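PDB 3I3F: hypothetical protein from Giardia lamblia, which is of unknown function but belongs to the endoribonuclease L-PSP (YjgF-like) family and binds pentanoic acid at the interface between subunits in the crystal. Local coordinates for residues 43-48 with 127-132; 86-91 with 121-126. One frame throughout, in Å; residues are numbered along the deposited sequence.

Contact 1: residues 43-48 with 127-132. With LEA (pentanoic acid), chain F.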
ATOM      1  N   GLY A  43       1.706  -9.786  -4.048  1.00  9.38           N
ATOM      2  CA  GLY A  43       2.631 -10.047  -2.949  1.00  9.57           C
ATOM      3  C   GLY A  43       3.670 -11.087  -3.319  1.00  9.86           C
ATOM      4  O   GLY A  43       3.344 -12.106  -3.934  1.00  9.79           O
ATOM      5  N   SER A  44       4.926 -10.808  -2.971  1.00 10.06           N
ATOM      6  CA  SER A  44       6.036 -11.718  -3.239  0.50 10.16           C
ATOM      7  C   SER A  44       6.587 -12.262  -1.930  1.00 10.17           C
ATOM      8  O   SER A  44       6.750 -11.517  -0.960  1.00  9.78           O
ATOM      9  CB  SER A  44       7.142 -11.001  -4.011  0.50 10.32           C
ATOM     10  OG  SER A  44       6.677 -10.576  -5.280  0.50 10.24           O
ATOM     11  N   VAL A  45       6.872 -13.560  -1.912  1.00 10.24           N
ATOM     12  CA  VAL A  45       7.358 -14.244  -0.723  1.00 10.41           C
ATOM     13  C   VAL A  45       8.463 -15.220  -1.113  1.00 10.15           C
ATOM     14  O   VAL A  45       8.708 -15.446  -2.303  1.00 10.01           O
ATOM     15  CB  VAL A  45       6.207 -14.983  -0.006  1.00 10.30           C
ATOM     16  CG1 VAL A  45       5.170 -13.980   0.502  1.00 10.98           C
ATOM     17  CG2 VAL A  45       5.564 -16.007  -0.936  1.00 11.27           C
ATOM     18  N   GLY A  46       9.123 -15.793  -0.112  1.00 10.19           N
ATOM     19  CA  GLY A  46      10.313 -16.616  -0.334  1.00 10.37           C
ATOM     20  C   GLY A  46      10.035 -18.056  -0.722  1.00 10.47           C
ATOM     21  O   GLY A  46      10.619 -18.978  -0.152  1.00 10.54           O
ATOM     22  N   ILE A  47       9.157 -18.243  -1.706  1.00 10.66           N
ATOM     23  CA  ILE A  47       8.780 -19.562  -2.204  1.00 10.95           C
ATOM     24  C   ILE A  47       9.298 -19.701  -3.631  1.00 11.41           C
ATOM     25  O   ILE A  47       9.118 -18.796  -4.450  1.00 11.19           O
ATOM     26  CB  ILE A  47       7.247 -19.738  -2.172  1.00 10.87           C
ATOM     27  CG1 ILE A  47       6.746 -19.695  -0.723  1.00 11.23           C
ATOM     28  CG2 ILE A  47       6.836 -21.048  -2.841  1.00 11.04           C
ATOM     29  CD1 ILE A  47       5.239 -19.678  -0.584  1.00 11.54           C
ATOM     30  N   ASP A  48       9.955 -20.823  -3.925  1.00 12.04           N
ATOM     31  CA  ASP A  48      10.521 -21.047  -5.258  1.00 12.55           C
ATOM     32  C   ASP A  48       9.467 -21.643  -6.196  1.00 12.90           C
ATOM     33  O   ASP A  48       8.333 -21.892  -5.780  1.00 12.55           O
ATOM     34  CB  ASP A  48      11.805 -21.900  -5.195  1.00 12.83           C
ATOM     35  CG  ASP A  48      11.577 -23.302  -4.647  1.00 13.25           C
ATOM     36  OD1 ASP A  48      10.467 -23.850  -4.791  1.00 13.80           O
ATOM     37  OD2 ASP A  48      12.537 -23.860  -4.072  1.00 15.25           O
ATOM     38  N   GLU A 127       1.169 -18.405   7.446  1.00 16.65           N
ATOM     39  CA  GLU A 127       1.998 -19.422   8.108  0.50 16.63           C
ATOM     40  C   GLU A 127       3.371 -19.614   7.456  1.00 16.40           C
ATOM     41  O   GLU A 127       3.471 -19.810   6.242  1.00 16.86           O
ATOM     42  CB  GLU A 127       1.254 -20.763   8.149  0.50 16.77           C
ATOM     43  CG  GLU A 127       1.924 -21.826   9.010  0.50 17.41           C
ATOM     44  CD  GLU A 127       1.056 -23.057   9.193  0.50 18.26           C
ATOM     45  OE1 GLU A 127      -0.140 -23.000   8.836  0.50 19.24           O
ATOM     46  OE2 GLU A 127       1.569 -24.078   9.695  0.50 19.23           O
ATOM     47  N   GLY A 128       4.421 -19.531   8.272  1.00 15.92           N
ATOM     48  CA  GLY A 128       5.793 -19.793   7.827  1.00 15.39           C
ATOM     49  C   GLY A 128       6.530 -18.615   7.210  1.00 14.86           C
ATOM     50  O   GLY A 128       7.760 -18.636   7.115  1.00 14.86           O
ATOM     51  N   LEU A 129       5.792 -17.587   6.791  1.00 14.32           N
ATOM     52  CA  LEU A 129       6.385 -16.441   6.105  1.00 13.80           C
ATOM     53  C   LEU A 129       7.079 -15.508   7.093  1.00 13.22           C
ATOM     54  O   LEU A 129       6.477 -15.083   8.081  1.00 13.24           O
ATOM     55  CB  LEU A 129       5.315 -15.660   5.336  1.00 13.89           C
ATOM     56  CG  LEU A 129       4.529 -16.424   4.269  1.00 14.29           C
ATOM     57  CD1 LEU A 129       3.508 -15.505   3.613  1.00 14.86           C
ATOM     58  CD2 LEU A 129       5.460 -17.020   3.228  1.00 14.95           C
ATOM     59  N   LEU A 130       8.345 -15.197   6.817  1.00 12.55           N
ATOM     60  CA  LEU A 130       9.131 -14.284   7.649  1.00 12.19           C
ATOM     61  C   LEU A 130       9.205 -12.882   7.048  1.00 11.86           C
ATOM     62  O   LEU A 130       9.464 -11.911   7.760  1.00 11.50           O
ATOM     63  CB  LEU A 130      10.546 -14.834   7.840  1.00 12.28           C
ATOM     64  CG  LEU A 130      10.626 -16.226   8.474  1.00 12.59           C
ATOM     65  CD1 LEU A 130      12.061 -16.731   8.470  1.00 13.12           C
ATOM     66  CD2 LEU A 130      10.064 -16.214   9.889  1.00 13.11           C
ATOM     67  N   VAL A 131       8.992 -12.792   5.737  1.00 11.61           N
ATOM     68  CA  VAL A 131       9.030 -11.528   5.016  1.00 11.60           C
ATOM     69  C   VAL A 131       8.074 -11.593   3.830  1.00 11.33           C
ATOM     70  O   VAL A 131       7.863 -12.658   3.242  1.00 11.02           O
ATOM     71  CB  VAL A 131      10.465 -11.205   4.517  1.00 11.58           C
ATOM     72  CG1 VAL A 131      11.011 -12.343   3.661  1.00 11.87           C
ATOM     73  CG2 VAL A 131      10.491  -9.889   3.745  1.00 12.53           C
ATOM     74  N   GLU A 132       7.484 -10.453   3.499  1.00 11.15           N
ATOM     75  CA  GLU A 132       6.653 -10.333   2.312  1.00 11.35           C
ATOM     76  C   GLU A 132       6.828  -8.937   1.739  1.00 11.04           C
ATOM     77  O   GLU A 132       6.803  -7.953   2.478  1.00 11.49           O
ATOM     78  CB  GLU A 132       5.184 -10.589   2.649  1.00 11.51           C
ATOM     79  CG  GLU A 132       4.274 -10.587   1.425  1.00 12.59           C
ATOM     80  CD  GLU A 132       2.870 -11.077   1.710  1.00 14.13           C
ATOM     81  OE1 GLU A 132       2.608 -11.569   2.830  1.00 15.20           O
ATOM     82  OE2 GLU A 132       2.023 -10.972   0.795  1.00 15.40           O
TER
HETATM   83  C2  LEA F 142      -2.425 -13.218  -0.597  1.00 17.14           C
HETATM   84  O2  LEA F 142      -2.743 -12.096  -1.048  1.00 15.97           O
HETATM   85  C3  LEA F 142      -1.061 -13.804  -0.889  1.00 17.91           C
HETATM   86  C4  LEA F 142      -0.150 -12.810  -1.609  1.00 18.40           C
HETATM   87  C5  LEA F 142       1.234 -13.375  -1.927  1.00 18.83           C
HETATM   88  C6  LEA F 142       1.567 -14.649  -1.178  1.00 19.50           C
HETATM   89  O1  LEA F 142      -3.205 -13.902   0.096  1.00 17.03           O
HETATM   90  O   HOH W   1       8.721 -15.135   2.551  1.00 11.87           O
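V131 O takes a 2.7 Å hydrogen bond from a water, and that water accepts a second one from G46 N at 2.8 Å. This water links the two backbones; no direct hydrogen bond joins 43-48 to 127-132. S44 O lies 3.5 Å from E132 CA in a CA-H...O contact bent to 139° at the hydrogen; S44 makes backbone hydrogen bonds with V133. G46 is the centre of an inverse gamma turn, closed by a weak bond from I47 N to V45 O.

The apolar part centres on V45, which crosses L129 at a slant. Its CG1 touches both E132 CG (3.6 Å) and L129 CD1 (3.8 Å), while its CB meets the other methyl of L129. The loop after strand 38-41 is thereby laid against the start of strand 131-139. G43 and E132 line the pentanoic acid pocket, consistent with the between-subunit sites of YjgF-like proteins.

E132 runs alongside V45. With CG anti to the backbone N (chi1 -175°) and the chain extended beyond it, OE2 only touches the ligand's alkyl chain, a van der Waals contact 3.7 Å from C5. G43 O borders the same carbon at 3.2 Å. The acid end of the ligand is hydrogen-bonded to R118 of the second subunit and to Q126, whereas its aliphatic tail points in among G43, V45 and E132.

Contact 2: residues 86-91 with 121-126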
ATOM      1  N   ASN A  86       6.642  -1.925  -0.644  1.00  9.28           N
ATOM      2  CA  ASN A  86       6.390  -2.004   0.793  1.00  9.56           C
ATOM      3  C   ASN A  86       6.929  -3.325   1.315  1.00  9.80           C
ATOM      4  O   ASN A  86       6.857  -4.343   0.625  1.00  9.66           O
ATOM      5  CB  ASN A  86       4.892  -1.979   1.113  1.00  9.55           C
ATOM      6  CG  ASN A  86       4.183  -0.701   0.681  1.00 10.09           C
ATOM      7  OD1 ASN A  86       2.956  -0.636   0.762  1.00 10.82           O
ATOM      8  ND2 ASN A  86       4.927   0.307   0.241  1.00 11.00           N
ATOM      9  N   ILE A  87       7.433  -3.315   2.544  1.00 10.00           N
ATOM     10  CA  ILE A  87       7.918  -4.528   3.185  1.00 10.42           C
ATOM     11  C   ILE A  87       7.096  -4.816   4.435  1.00 10.59           C
ATOM     12  O   ILE A  87       6.893  -3.932   5.268  1.00 10.51           O
ATOM     13  CB  ILE A  87       9.395  -4.393   3.587  1.00 10.47           C
ATOM     14  CG1 ILE A  87      10.266  -4.137   2.353  1.00 11.37           C
ATOM     15  CG2 ILE A  87       9.873  -5.651   4.312  1.00 10.79           C
ATOM     16  CD1 ILE A  87      11.499  -3.346   2.653  1.00 12.34           C
ATOM     17  N   PHE A  88       6.614  -6.051   4.542  1.00 10.77           N
ATOM     18  CA  PHE A  88       6.052  -6.562   5.784  1.00 11.29           C
ATOM     19  C   PHE A  88       7.014  -7.609   6.323  1.00 11.49           C
ATOM     20  O   PHE A  88       7.266  -8.619   5.668  1.00 11.56           O
ATOM     21  CB  PHE A  88       4.675  -7.197   5.559  1.00 11.59           C
ATOM     22  CG  PHE A  88       3.568  -6.203   5.323  1.00 12.57           C
ATOM     23  CD1 PHE A  88       3.238  -5.265   6.295  1.00 13.58           C
ATOM     24  CD2 PHE A  88       2.834  -6.225   4.145  1.00 14.08           C
ATOM     25  CE1 PHE A  88       2.210  -4.350   6.087  1.00 14.29           C
ATOM     26  CE2 PHE A  88       1.803  -5.315   3.931  1.00 14.61           C
ATOM     27  CZ  PHE A  88       1.493  -4.378   4.903  1.00 14.75           C
ATOM     28  N   LEU A  89       7.575  -7.350   7.500  1.00 11.80           N
ATOM     29  CA  LEU A  89       8.387  -8.338   8.200  1.00 12.26           C
ATOM     30  C   LEU A  89       7.516  -9.003   9.254  1.00 12.59           C
ATOM     31  O   LEU A  89       6.643  -8.363   9.836  1.00 12.59           O
ATOM     32  CB  LEU A  89       9.600  -7.679   8.858  1.00 12.37           C
ATOM     33  CG  LEU A  89      10.629  -7.058   7.910  1.00 12.84           C
ATOM     34  CD1 LEU A  89      11.735  -6.376   8.701  1.00 13.54           C
ATOM     35  CD2 LEU A  89      11.210  -8.104   6.966  1.00 13.71           C
ATOM     36  N   SER A  90       7.739 -10.288   9.496  1.00 12.98           N
ATOM     37  CA  SER A  90       6.958 -10.998  10.502  1.00 13.50           C
ATOM     38  C   SER A  90       7.158 -10.366  11.874  1.00 14.07           C
ATOM     39  O   SER A  90       8.267  -9.960  12.227  1.00 13.94           O
ATOM     40  CB  SER A  90       7.353 -12.474  10.556  1.00 13.37           C
ATOM     41  OG  SER A  90       6.659 -13.139  11.599  1.00 14.07           O
ATOM     42  N   THR A  91       6.080 -10.291  12.649  1.00 14.76           N
ATOM     43  CA  THR A  91       6.166  -9.841  14.037  1.00 15.52           C
ATOM     44  C   THR A  91       7.100 -10.739  14.857  1.00 15.68           C
ATOM     45  O   THR A  91       7.638 -10.311  15.877  1.00 16.19           O
ATOM     46  CB  THR A  91       4.775  -9.802  14.702  1.00 15.64           C
ATOM     47  OG1 THR A  91       4.092 -11.038  14.460  1.00 16.96           O
ATOM     48  CG2 THR A  91       3.949  -8.656  14.143  1.00 16.18           C
ATOM     49  N   VAL A 121       7.181  -2.263   7.946  1.00 13.45           N
ATOM     50  CA  VAL A 121       6.550  -2.439   9.250  1.00 13.93           C
ATOM     51  C   VAL A 121       6.401  -3.921   9.551  1.00 14.20           C
ATOM     52  O   VAL A 121       6.509  -4.759   8.652  1.00 14.20           O
ATOM     53  CB  VAL A 121       5.157  -1.775   9.310  1.00 14.04           C
ATOM     54  CG1 VAL A 121       5.260  -0.282   9.020  1.00 14.43           C
ATOM     55  CG2 VAL A 121       4.195  -2.451   8.340  1.00 14.21           C
ATOM     56  N   ARG A 122       6.156  -4.232  10.820  1.00 14.44           N
ATOM     57  CA  ARG A 122       5.920  -5.605  11.259  0.50 14.63           C
ATOM     58  C   ARG A 122       4.438  -5.937  11.145  1.00 14.71           C
ATOM     59  O   ARG A 122       3.587  -5.089  11.416  1.00 14.96           O
ATOM     60  CB  ARG A 122       6.355  -5.801  12.713  0.50 14.66           C
ATOM     61  CG  ARG A 122       7.803  -5.468  13.010  0.50 14.86           C
ATOM     62  CD  ARG A 122       8.756  -6.279  12.159  0.50 14.96           C
ATOM     63  NE  ARG A 122      10.112  -6.260  12.699  0.50 15.02           N
ATOM     64  CZ  ARG A 122      10.574  -7.141  13.580  0.50 15.11           C
ATOM     65  NH1 ARG A 122      11.822  -7.050  14.022  0.50 15.20           N
ATOM     66  NH2 ARG A 122       9.791  -8.116  14.019  0.50 15.19           N
ATOM     67  N   ALA A 123       4.133  -7.168  10.746  1.00 14.85           N
ATOM     68  CA  ALA A 123       2.751  -7.628  10.634  1.00 14.91           C
ATOM     69  C   ALA A 123       2.685  -9.139  10.805  1.00 15.02           C
ATOM     70  O   ALA A 123       3.689  -9.835  10.652  1.00 14.85           O
ATOM     71  CB  ALA A 123       2.162  -7.222   9.292  1.00 15.16           C
ATOM     72  N   GLN A 124       1.497  -9.636  11.135  1.00 15.08           N
ATOM     73  CA  GLN A 124       1.264 -11.071  11.229  1.00 15.22           C
ATOM     74  C   GLN A 124       1.028 -11.626   9.823  1.00 15.15           C
ATOM     75  O   GLN A 124      -0.035 -11.418   9.229  1.00 15.12           O
ATOM     76  CB  GLN A 124       0.071 -11.358  12.146  1.00 15.36           C
ATOM     77  CG  GLN A 124      -0.242 -12.836  12.347  1.00 16.00           C
ATOM     78  CD  GLN A 124      -1.506 -13.065  13.158  1.00 16.92           C
ATOM     79  OE1 GLN A 124      -1.899 -12.229  13.973  0.50 17.44           O
ATOM     80  NE2 GLN A 124      -2.152 -14.203  12.933  0.50 17.17           N
ATOM     81  N   LEU A 125       2.035 -12.321   9.297  1.00 15.17           N
ATOM     82  CA  LEU A 125       1.987 -12.880   7.949  1.00 15.23           C
ATOM     83  C   LEU A 125       1.410 -14.287   7.978  1.00 15.52           C
ATOM     84  O   LEU A 125       1.268 -14.888   9.046  1.00 15.53           O
ATOM     85  CB  LEU A 125       3.392 -12.919   7.339  1.00 15.17           C
ATOM     86  CG  LEU A 125       4.159 -11.593   7.350  1.00 14.74           C
ATOM     87  CD1 LEU A 125       5.556 -11.775   6.772  1.00 14.45           C
ATOM     88  CD2 LEU A 125       3.394 -10.520   6.589  1.00 14.82           C
ATOM     89  N   GLN A 126       1.093 -14.813   6.796  1.00 15.85           N
ATOM     90  CA  GLN A 126       0.577 -16.177   6.675  1.00 16.14           C
ATOM     91  C   GLN A 126       1.626 -17.195   7.132  1.00 16.39           C
ATOM     92  O   GLN A 126       2.818 -16.882   7.201  1.00 16.32           O
ATOM     93  CB  GLN A 126       0.113 -16.455   5.241  1.00 16.24           C
ATOM     94  CG  GLN A 126      -1.140 -15.665   4.854  1.00 16.40           C
ATOM     95  CD  GLN A 126      -1.459 -15.723   3.371  1.00 16.93           C
ATOM     96  OE1 GLN A 126      -0.993 -16.608   2.651  0.50 17.07           O
ATOM     97  NE2 GLN A 126      -2.271 -14.778   2.907  0.50 16.23           N
TER
HETATM   98  O   HOH W   2       4.062 -13.480  11.011  1.00 15.02           O
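Four backbone hydrogen bonds set the register of 86-91 against 121-126. V121 N gives to I87 O at 3.2 Å, L89 N to V121 O at 3.0 Å, and A123 N to L89 O at 2.9 Å, so L89 is bonded through both its N and its O. In the fourth, T91 N to A123 O at 3.1 Å, the N-H...O angle falls to 139° and the donor stands 50° out of the carbonyl plane, evidence that the pairing is distorted where the strands end. CA-H...O contacts from F88, R122 and S90 lie between these bonds. The bridges are parallel, as expected for neighbouring strands of a beta-alpha-beta unit whose connection is helix 95-108.

Apolar contacts gather on the F88 side. The F88 ring lies alongside V121, with CE1 3.6 Å from V121 CG2, and its CD1 touches A123 CB at 3.7 Å; both methyls approach obliquely to the ring. L125 comes in from beyond the strand end, placing CD2 3.7 Å from F88 CB. V121 of the second subunit also packs on F88.

Polar side chains act on the other side and at the end. R122, modelled in two conformers, bends at chi2 (-58°) in the one described, which brings CD against L89 CB; its guanidinium goes on to a salt bridge with E98 and a hydrogen bond to L93 O. Water bridges S90 OG, 2.7 Å away, to L125 N, and the same hydroxyl is hydrogen-bonded to S92.

Overall arrangement
The two contacts, whose centres are 10 Å apart, meet in one sheet, where strands 131-139 and 82-90 are antiparallel neighbours. E132 O to F88 N at 2.8 Å and L130 O to S90 N at 2.9 Å are probable hydrogen bonds, so segment 86-91 is held between 121-126 on one edge and 127-132 on the other. L125 CD1 of contact 2 packs 3.7 Å from V131 N of contact 1. Both contacts serve the same pentanoic acid pocket: G43 and E132 come from contact 1 and Q126 from contact 2. From the I87 side chain it is about 5 Å to a pentanoic acid, a different copy from the one at G43 and E132.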